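Local coordinates for hypothetical protein (Bacteroides fragilis, PDB 4JJA) that is of unproven function but probably acts as an exported exo-beta-N-acetylmuramidase that trims peptidoglycan, at residues Y119-S122 against M123-M127; L181-G185 against E186-P190. All coordinates share one frame; numbering follows the deposited sequence. Where two conformers were deposited one is given.

In the fold
Both contacts are local, each made along one continuous piece of chain, and their centres lie about 12 Å apart in the N-terminal, Rossmann-like part of the protein. Contact 1 comes first, in the opening two turns of helix 119-132, the crossover between parallel strands 104-107 and 136-140. Contact 2 follows at the C-terminal end of helix 176-185 and in the loop that runs on toward the edge strand 197-200. The two touch directly: the methyl of M127 rests on V183 and N184, and L189 packs against V124 and M127. Helix 119-132 thus lies between the parallel sheet and the end of helix 176-185.

Contact 1 (Y119-S122 against M123-M127); sequences YYIS and MVRLM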
loop_
_atom_site.group_PDB
_atom_site.type_symbol
_atom_site.label_atom_id
_atom_site.label_comp_id
_atom_site.label_asym_id
_atom_site.label_seq_id
_atom_site.Cartn_x
_atom_site.Cartn_y
_atom_site.Cartn_z
ATOM N N TYR A 119 -1.135 5.124 0.140
ATOM C CA TYR A 119 -1.851 5.749 -0.992
ATOM C C TYR A 119 -3.364 5.776 -0.769
ATOM O O TYR A 119 -4.007 6.733 -1.153
ATOM C CB TYR A 119 -1.591 5.055 -2.320
ATOM C CG TYR A 119 -0.184 5.101 -2.827
ATOM C CD1 TYR A 119 0.734 6.039 -2.350
ATOM C CD2 TYR A 119 0.223 4.201 -3.799
ATOM C CE1 TYR A 119 2.056 6.061 -2.861
ATOM C CE2 TYR A 119 1.506 4.232 -4.294
ATOM C CZ TYR A 119 2.410 5.150 -3.797
ATOM O OH TYR A 119 3.717 5.195 -4.293
ATOM N N TYR A 120 -3.947 4.764 -0.115
ATOM C CA TYR A 120 -5.373 4.793 0.088
ATOM C C TYR A 120 -5.787 5.944 1.022
ATOM O O TYR A 120 -6.939 6.399 0.981
ATOM C CB TYR A 120 -5.942 3.440 0.596
ATOM C CG TYR A 120 -5.623 3.143 2.047
ATOM C CD1 TYR A 120 -6.438 3.555 3.072
ATOM C CD2 TYR A 120 -4.459 2.504 2.380
ATOM C CE1 TYR A 120 -6.127 3.332 4.408
ATOM C CE2 TYR A 120 -4.099 2.283 3.697
ATOM C CZ TYR A 120 -4.928 2.699 4.727
ATOM O OH TYR A 120 -4.607 2.512 6.053
ATOM N N ILE A 121 -4.876 6.377 1.910
ATOM C CA ILE A 121 -5.208 7.496 2.814
ATOM C C ILE A 121 -5.291 8.770 2.000
ATOM O O ILE A 121 -6.228 9.531 2.157
ATOM C CB ILE A 121 -4.226 7.624 3.979
ATOM C CG1 ILE A 121 -4.238 6.330 4.816
ATOM C CG2 ILE A 121 -4.539 8.858 4.809
ATOM C CD1 ILE A 121 -3.351 6.349 6.054
ATOM N N SER A 122 -4.397 8.929 1.039
ATOM C CA SER A 122 -4.501 10.058 0.110
ATOM C C SER A 122 -5.814 9.967 -0.678
ATOM O O SER A 122 -6.461 10.959 -0.937
ATOM C CB SER A 122 -3.301 10.110 -0.831
ATOM O OG SER A 122 -2.112 10.395 -0.134
HETATM N N MSE A 123 -6.173 8.765 -1.112
HETATM C CA MSE A 123 -7.378 8.578 -1.878
HETATM C C MSE A 123 -8.602 8.950 -1.044
HETATM O O MSE A 123 -9.487 9.607 -1.543
HETATM C CB MSE A 123 -7.494 7.116 -2.312
HETATM C CG MSE A 123 -8.740 6.840 -3.166
HETATM SE SE MSE A 123 -8.938 5.066 -3.779
HETATM C CE MSE A 123 -9.425 4.290 -2.113
ATOM N N VAL A 124 -8.635 8.545 0.226
ATOM C CA VAL A 124 -9.744 8.893 1.113
ATOM C C VAL A 124 -9.857 10.415 1.289
ATOM O O VAL A 124 -10.979 10.951 1.289
ATOM C CB VAL A 124 -9.658 8.185 2.478
ATOM C CG1 VAL A 124 -10.662 8.754 3.469
ATOM C CG2 VAL A 124 -9.871 6.716 2.276
ATOM N N ARG A 125 -8.718 11.098 1.409
ATOM C CA ARG A 125 -8.668 12.573 1.478
ATOM C C ARG A 125 -9.324 13.189 0.232
ATOM O O ARG A 125 -10.112 14.134 0.296
ATOM C CB ARG A 125 -7.193 13.022 1.589
ATOM C CG ARG A 125 -6.945 14.482 1.968
ATOM C CD ARG A 125 -6.704 14.590 3.490
ATOM N NE ARG A 125 -5.322 14.275 3.839
ATOM C CZ ARG A 125 -4.947 13.525 4.877
ATOM N NH1 ARG A 125 -5.858 12.991 5.685
ATOM N NH2 ARG A 125 -3.659 13.302 5.100
ATOM N N LEU A 126 -8.962 12.660 -0.934
ATOM C CA LEU A 126 -9.497 13.156 -2.175
ATOM C C LEU A 126 -10.983 12.825 -2.331
ATOM O O LEU A 126 -11.745 13.653 -2.858
ATOM C CB LEU A 126 -8.692 12.571 -3.313
ATOM C CG LEU A 126 -7.280 13.143 -3.448
ATOM C CD1 LEU A 126 -6.466 12.269 -4.397
ATOM C CD2 LEU A 126 -7.360 14.606 -3.954
HETATM N N MSE A 127 -11.409 11.661 -1.851
HETATM C CA MSE A 127 -12.828 11.329 -1.854
HETATM C C MSE A 127 -13.616 12.301 -0.994
HETATM O O MSE A 127 -14.724 12.697 -1.359
HETATM C CB MSE A 127 -13.059 9.903 -1.345
HETATM C CG MSE A 127 -12.614 8.839 -2.338
HETATM SE SE MSE A 127 -12.774 7.053 -1.585
HETATM C CE MSE A 127 -14.682 6.980 -1.540
#
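Y119 opens the first turn of helix 119-132 by giving its carbonyl to the N-H of M123, with O to N at 3.0 Å and the donor in the carbonyl plane. Its ring leads the other way, edge-to-face with Y117. Y120 follows with the shortest of the four i to i+4 bonds, V124 N to Y120 O at 2.8 Å, the donor tilted 31° from the carbonyl plane. The same oxygen is brushed by a valine methyl, V124 CG2 lying 3.2 Å from Y120 O. With chi1 at 74°, the Y120 ring is swung back so that I121 CG1 lies over one face near the rim, and its hydroxyl is held by R115 O and G165 N. Y120 CB loosely meets the selenomethionine methyl, M123 CE, at 4.5 Å. I121 binds R125 N through its carbonyl, a backbone bond that does not depend on the arginine side chain, which takes two positions. S122, small enough to face F28 of strand 24-28, accepts from L126 N, and its O also lies 3.4 Å from L126 CG. Four successive bonds therefore satisfy the first turn's carbonyls, and the side chains sort by face: aliphatic L126 and compact S122 meet the sheet, the aromatic Y120 meets helix 176-185, and the charged R125 stays exposed.

Contact 2 (L181-G185 against E186-P190); sequences LMVNG and ERWLP
V183 and L189 meet at about a right angle, methyl against methyl, and the fit is tight: V183 CG1 is 3.5 Å from L189 CD2. The other valine branch, CG2, comes to the edge of the W188 indole near its plane, 3.9 Å from CE3. The selenomethionine M182, its CG anti to the backbone N and its chain extended beyond, runs obliquely past the six-membered ring; M182 SE lies 4.8 Å from that ring's centroid, 58° off the normal, a Met-aromatic contact. E186 CB lies over one indole face, near the rim, while its carboxylate is bound by Y365 and Q361. Among the backbone bonds, M182 O takes E186 N, and W188 N reaches V183 O at 2.9 Å with a nearly straight N-H (170°). Helix 176-185 here ends in a Schellman motif: R187, with phi 58°, turns the chain out of the helix. N184 O is gripped twice by this arginine, from opposite faces of its carbonyl plane: R187 N at 3.1 Å and, by a chain bent back at chi2, R187 NH1 at 2.9 Å. G185 suits the last turn because a CB there would sit tightly against E186 N. A single water links the two parts, donating to V183 O and accepting from L189 N at 3.0 Å.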
loop_
_atom_site.group_PDB
_atom_site.type_symbol
_atom_site.label_atom_id
_atom_site.label_comp_id
_atom_site.label_asym_id
_atom_site.label_seq_id
_atom_site.Cartn_x
_atom_site.Cartn_y
_atom_site.Cartn_z
ATOM N N LEU A 181 -15.271 1.788 -2.760
ATOM C CA LEU A 181 -16.672 1.451 -2.591
ATOM C C LEU A 181 -17.022 1.187 -1.130
ATOM O O LEU A 181 -18.101 1.584 -0.643
ATOM C CB LEU A 181 -17.060 0.272 -3.499
ATOM C CG LEU A 181 -16.923 0.501 -5.018
ATOM C CD1 LEU A 181 -17.223 -0.767 -5.821
ATOM C CD2 LEU A 181 -17.797 1.682 -5.501
HETATM N N MSE A 182 -16.135 0.494 -0.428
HETATM C CA MSE A 182 -16.329 0.226 0.995
HETATM C C MSE A 182 -16.284 1.478 1.827
HETATM O O MSE A 182 -17.093 1.641 2.747
HETATM C CB MSE A 182 -15.335 -0.816 1.492
HETATM C CG MSE A 182 -15.553 -1.212 2.927
HETATM SE SE MSE A 182 -14.449 -2.784 3.334
HETATM C CE MSE A 182 -15.503 -3.418 4.858
ATOM N N VAL A 183 -15.359 2.390 1.552
ATOM C CA VAL A 183 -15.307 3.660 2.257
ATOM C C VAL A 183 -16.634 4.407 2.139
ATOM O O VAL A 183 -17.120 4.934 3.139
ATOM C CB VAL A 183 -14.141 4.504 1.677
ATOM C CG1 VAL A 183 -14.251 5.967 2.059
ATOM C CG2 VAL A 183 -12.798 3.878 2.083
ATOM N N ASN A 184 -17.243 4.393 0.964
ATOM C CA ASN A 184 -18.552 5.001 0.802
ATOM C C ASN A 184 -19.563 4.246 1.629
ATOM O O ASN A 184 -20.277 4.880 2.418
ATOM C CB ASN A 184 -18.965 5.050 -0.666
ATOM C CG ASN A 184 -18.485 6.294 -1.391
ATOM O OD1 ASN A 184 -18.155 7.334 -0.806
ATOM N ND2 ASN A 184 -18.467 6.185 -2.715
ATOM N N GLY A 185 -19.700 2.938 1.393
ATOM C CA GLY A 185 -20.819 2.189 1.968
ATOM C C GLY A 185 -20.793 2.083 3.471
ATOM O O GLY A 185 -21.854 2.027 4.095
ATOM N N GLU A 186 -19.595 2.048 4.041
ATOM C CA GLU A 186 -19.420 1.964 5.478
ATOM C C GLU A 186 -19.326 3.321 6.162
ATOM O O GLU A 186 -19.154 3.368 7.377
ATOM C CB GLU A 186 -18.181 1.093 5.810
ATOM C CG GLU A 186 -18.263 -0.301 5.317
ATOM C CD GLU A 186 -19.416 -1.122 5.889
ATOM O OE1 GLU A 186 -19.453 -1.312 7.106
ATOM O OE2 GLU A 186 -20.277 -1.580 5.109
ATOM N N ARG A 187 -19.435 4.398 5.395
ATOM C CA ARG A 187 -19.380 5.773 5.885
ATOM C C ARG A 187 -18.098 6.074 6.622
ATOM O O ARG A 187 -18.093 6.588 7.760
ATOM C CB ARG A 187 -20.634 6.197 6.686
ATOM C CG ARG A 187 -21.845 6.186 5.861
ATOM C CD ARG A 187 -21.755 7.263 4.747
ATOM N NE ARG A 187 -23.089 7.494 4.201
ATOM C CZ ARG A 187 -23.664 6.726 3.289
ATOM N NH1 ARG A 187 -23.027 5.658 2.778
ATOM N NH2 ARG A 187 -24.902 7.033 2.881
ATOM N N TRP A 188 -16.990 5.793 5.947
ATOM C CA TRP A 188 -15.675 6.057 6.506
ATOM C C TRP A 188 -15.089 7.417 6.113
ATOM O O TRP A 188 -14.019 7.783 6.599
ATOM C CB TRP A 188 -14.734 4.920 6.095
ATOM C CG TRP A 188 -14.996 3.618 6.754
ATOM C CD1 TRP A 188 -15.741 3.383 7.858
ATOM C CD2 TRP A 188 -14.481 2.351 6.361
ATOM N NE1 TRP A 188 -15.749 2.047 8.153
ATOM C CE2 TRP A 188 -14.952 1.396 7.256
ATOM C CE3 TRP A 188 -13.658 1.927 5.331
ATOM C CZ2 TRP A 188 -14.597 0.056 7.150
ATOM C CZ3 TRP A 188 -13.317 0.636 5.222
ATOM C CH2 TRP A 188 -13.770 -0.297 6.126
ATOM N N LEU A 189 -15.764 8.194 5.265
ATOM C CA LEU A 189 -15.350 9.574 5.057
ATOM C C LEU A 189 -15.745 10.474 6.238
ATOM O O LEU A 189 -16.756 10.242 6.863
ATOM C CB LEU A 189 -15.954 10.152 3.755
ATOM C CG LEU A 189 -15.577 9.486 2.436
ATOM C CD1 LEU A 189 -16.236 10.184 1.274
ATOM C CD2 LEU A 189 -14.053 9.440 2.280
ATOM N N PRO A 190 -14.996 11.568 6.480
ATOM C CA PRO A 190 -15.477 12.639 7.424
ATOM C C PRO A 190 -16.856 13.218 7.144
ATOM O O PRO A 190 -17.258 13.385 5.991
ATOM C CB PRO A 190 -14.460 13.744 7.201
ATOM C CG PRO A 190 -13.229 13.049 6.826
ATOM C CD PRO A 190 -13.659 11.859 5.954
HETATM O O HOH W 1 -18.186 7.621 3.555
#